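Local coordinates for protein HTH-type transcriptional activator AmpR (Citrobacter freundii, PDB 3KOT) that regulates transcription of the AmpC beta-lactamase gene as a LysR-type DNA-binding factor, represented here by its effector-binding domain, at residues 76-81 / 182-187. The protein carries 3 engineered substitutions. Residues are numbered along the deposited sequence; the frame is centred on the assembly and turned at random.
Sequences QYLCSA and FWITRL. Engineered in segment 182-187: Phe182 (natural residue Tyr).
Tyr77 and Trp183, a non-hydrogen-bonded pair on neighbouring antiparallel strands, meet as a T-shaped stack: the tyrosine edge, led by CD1, addresses the face of the indole six-membered ring with the planes at 89°. Tyr77 CB adds a CH-pi contact, 4.0 Å from the centroid of that ring. Trp183 can reach this far because its CG stands beside its own backbone N (chi1 -67°), which swings the indole across strand 76-80 until CE3 lies 3.3 Å from Tyr77 N. On the face that carries Phe182 and Ile184, Ile184 CG2 meets Leu78 CD2 at 3.8 Å. Ala81 CB, from the loop that follows, touches CE2 of the engineered Phe182 ring obliquely.

Backbone bonds run on both sides of a one-residue shift in register. Gln76 and Ile184 are joined by a reciprocal pair, whereas Phe182 O receives Leu78 N at 2.8 Å and, weakly, Cys79 N at 3.3 Å. Cys79 O then accepts Phe182 N in return. Farther out, Trp70 meets Trp183 edge-to-face, while Leu203 and Phe199 of helix 194-207 cover Leu78 and Ile184. Two residues facing one, Leu78 and Cys79 against Phe182, define a classic beta bulge, here in the mixed sheet of a LysR effector-binding domain, a member of the periplasmic-binding-protein clan.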
loop_
_atom_site.group_PDB
_atom_site.type_symbol
_atom_site.label_atom_id
_atom_site.label_comp_id
_atom_site.label_asym_id
_atom_site.label_seq_id
_atom_site.Cartn_x
_atom_site.Cartn_y
_atom_site.Cartn_z
ATOM N N GLN A 76 -13.862 -19.056 0.511
ATOM C CA GLN A 76 -14.857 -18.829 1.552
ATOM C C GLN A 76 -15.110 -17.338 1.722
ATOM O O GLN A 76 -14.173 -16.557 1.843
ATOM C CB GLN A 76 -14.407 -19.460 2.871
ATOM C CG GLN A 76 -15.298 -19.114 4.044
ATOM C CD GLN A 76 -15.471 -20.273 5.000
ATOM O OE1 GLN A 76 -14.502 -20.935 5.382
ATOM N NE2 GLN A 76 -16.715 -20.530 5.390
ATOM N N TYR A 77 -16.384 -16.949 1.717
ATOM C CA TYR A 77 -16.786 -15.541 1.797
ATOM C C TYR A 77 -16.514 -14.972 3.183
ATOM O O TYR A 77 -16.855 -15.588 4.195
ATOM C CB TYR A 77 -18.276 -15.416 1.442
ATOM C CG TYR A 77 -18.855 -14.011 1.423
ATOM C CD1 TYR A 77 -18.879 -13.264 0.247
ATOM C CD2 TYR A 77 -19.411 -13.447 2.574
ATOM C CE1 TYR A 77 -19.424 -11.972 0.218
ATOM C CE2 TYR A 77 -19.966 -12.162 2.553
ATOM C CZ TYR A 77 -19.971 -11.438 1.369
ATOM O OH TYR A 77 -20.521 -10.175 1.333
ATOM N N LEU A 78 -15.882 -13.799 3.234
ATOM C CA LEU A 78 -15.652 -13.117 4.509
ATOM C C LEU A 78 -16.672 -12.007 4.734
ATOM O O LEU A 78 -17.451 -12.061 5.685
ATOM C CB LEU A 78 -14.231 -12.547 4.596
ATOM C CG LEU A 78 -13.113 -13.581 4.425
ATOM C CD1 LEU A 78 -11.762 -12.883 4.268
ATOM C CD2 LEU A 78 -13.095 -14.558 5.586
ATOM N N CYS A 79 -16.665 -11.005 3.859
ATOM C CA CYS A 79 -17.558 -9.855 4.029
ATOM C C CYS A 79 -17.676 -8.991 2.773
ATOM O O CYS A 79 -16.849 -9.076 1.862
ATOM C CB CYS A 79 -17.135 -9.005 5.237
ATOM S SG CYS A 79 -15.543 -8.144 5.072
ATOM N N SER A 80 -18.713 -8.159 2.738
ATOM C CA SER A 80 -18.962 -7.293 1.597
ATOM C C SER A 80 -17.928 -6.169 1.555
ATOM O O SER A 80 -17.299 -5.849 2.572
ATOM C CB SER A 80 -20.368 -6.705 1.675
ATOM O OG SER A 80 -20.511 -5.922 2.850
ATOM N N ALA A 81 -17.795 -5.557 0.398
ATOM C CA ALA A 81 -16.848 -4.510 0.151
ATOM C C ALA A 81 -17.410 -3.409 -0.738
ATOM O O ALA A 81 -16.753 -2.942 -1.613
ATOM C CB ALA A 81 -15.638 -5.048 -0.427
ATOM N N PHE A 182 -14.756 -9.518 0.007
ATOM C CA PHE A 182 -13.551 -10.122 0.558
ATOM C C PHE A 182 -13.746 -11.615 0.791
ATOM O O PHE A 182 -14.777 -12.060 1.314
ATOM C CB PHE A 182 -13.085 -9.392 1.815
ATOM C CG PHE A 182 -12.529 -8.025 1.524
ATOM C CD1 PHE A 182 -11.244 -7.887 1.040
ATOM C CD2 PHE A 182 -13.313 -6.886 1.697
ATOM C CE1 PHE A 182 -10.733 -6.647 0.754
ATOM C CE2 PHE A 182 -12.807 -5.629 1.422
ATOM C CZ PHE A 182 -11.510 -5.510 0.940
ATOM N N TRP A 183 -12.745 -12.373 0.367
ATOM C CA TRP A 183 -12.768 -13.829 0.365
ATOM C C TRP A 183 -11.489 -14.361 0.981
ATOM O O TRP A 183 -10.441 -13.700 0.923
ATOM C CB TRP A 183 -12.839 -14.350 -1.071
ATOM C CG TRP A 183 -14.097 -14.037 -1.774
ATOM C CD1 TRP A 183 -14.398 -12.894 -2.451
ATOM C CD2 TRP A 183 -15.250 -14.889 -1.885
ATOM N NE1 TRP A 183 -15.665 -12.980 -2.976
ATOM C CE2 TRP A 183 -16.208 -14.193 -2.643
ATOM C CE3 TRP A 183 -15.553 -16.173 -1.429
ATOM C CZ2 TRP A 183 -17.460 -14.734 -2.947
ATOM C CZ3 TRP A 183 -16.809 -16.712 -1.725
ATOM C CH2 TRP A 183 -17.740 -15.992 -2.478
ATOM N N ILE A 184 -11.565 -15.543 1.581
ATOM C CA ILE A 184 -10.351 -16.256 1.997
ATOM C C ILE A 184 -10.260 -17.545 1.180
ATOM O O ILE A 184 -11.225 -18.315 1.104
ATOM C CB ILE A 184 -10.300 -16.564 3.514
ATOM C CG1 ILE A 184 -8.935 -17.160 3.904
ATOM C CG2 ILE A 184 -11.428 -17.517 3.925
ATOM C CD1 ILE A 184 -8.722 -17.261 5.427
ATOM N N THR A 185 -9.104 -17.756 0.555
ATOM C CA THR A 185 -8.968 -18.811 -0.439
ATOM C C THR A 185 -7.769 -19.715 -0.186
ATOM O O THR A 185 -6.706 -19.270 0.242
ATOM C CB THR A 185 -8.920 -18.246 -1.892
ATOM O OG1 THR A 185 -7.662 -17.591 -2.130
ATOM C CG2 THR A 185 -10.046 -17.261 -2.108
ATOM N N ARG A 186 -7.974 -21.002 -0.440
ATOM C CA ARG A 186 -6.925 -22.000 -0.371
ATOM C C ARG A 186 -6.809 -22.675 -1.738
ATOM O O ARG A 186 -7.819 -23.089 -2.315
ATOM C CB ARG A 186 -7.299 -23.049 0.678
ATOM C CG ARG A 186 -6.395 -24.264 0.718
ATOM C CD ARG A 186 -6.939 -25.330 1.664
ATOM N NE ARG A 186 -8.262 -25.806 1.279
ATOM C CZ ARG A 186 -8.470 -26.805 0.430
ATOM N NH1 ARG A 186 -7.437 -27.418 -0.125
ATOM N NH2 ARG A 186 -9.704 -27.182 0.128
ATOM N N LEU A 187 -5.614 -22.814 -2.248
ATOM C CA LEU A 187 -5.393 -23.613 -3.416
ATOM C C LEU A 187 -5.881 -25.045 -3.159
ATOM O O LEU A 187 -5.600 -25.572 -2.153
ATOM C CB LEU A 187 -3.918 -23.611 -3.810
ATOM C CG LEU A 187 -3.306 -22.357 -4.423
ATOM C CD1 LEU A 187 -1.912 -22.451 -4.735
ATOM C CD2 LEU A 187 -4.080 -21.868 -5.581
#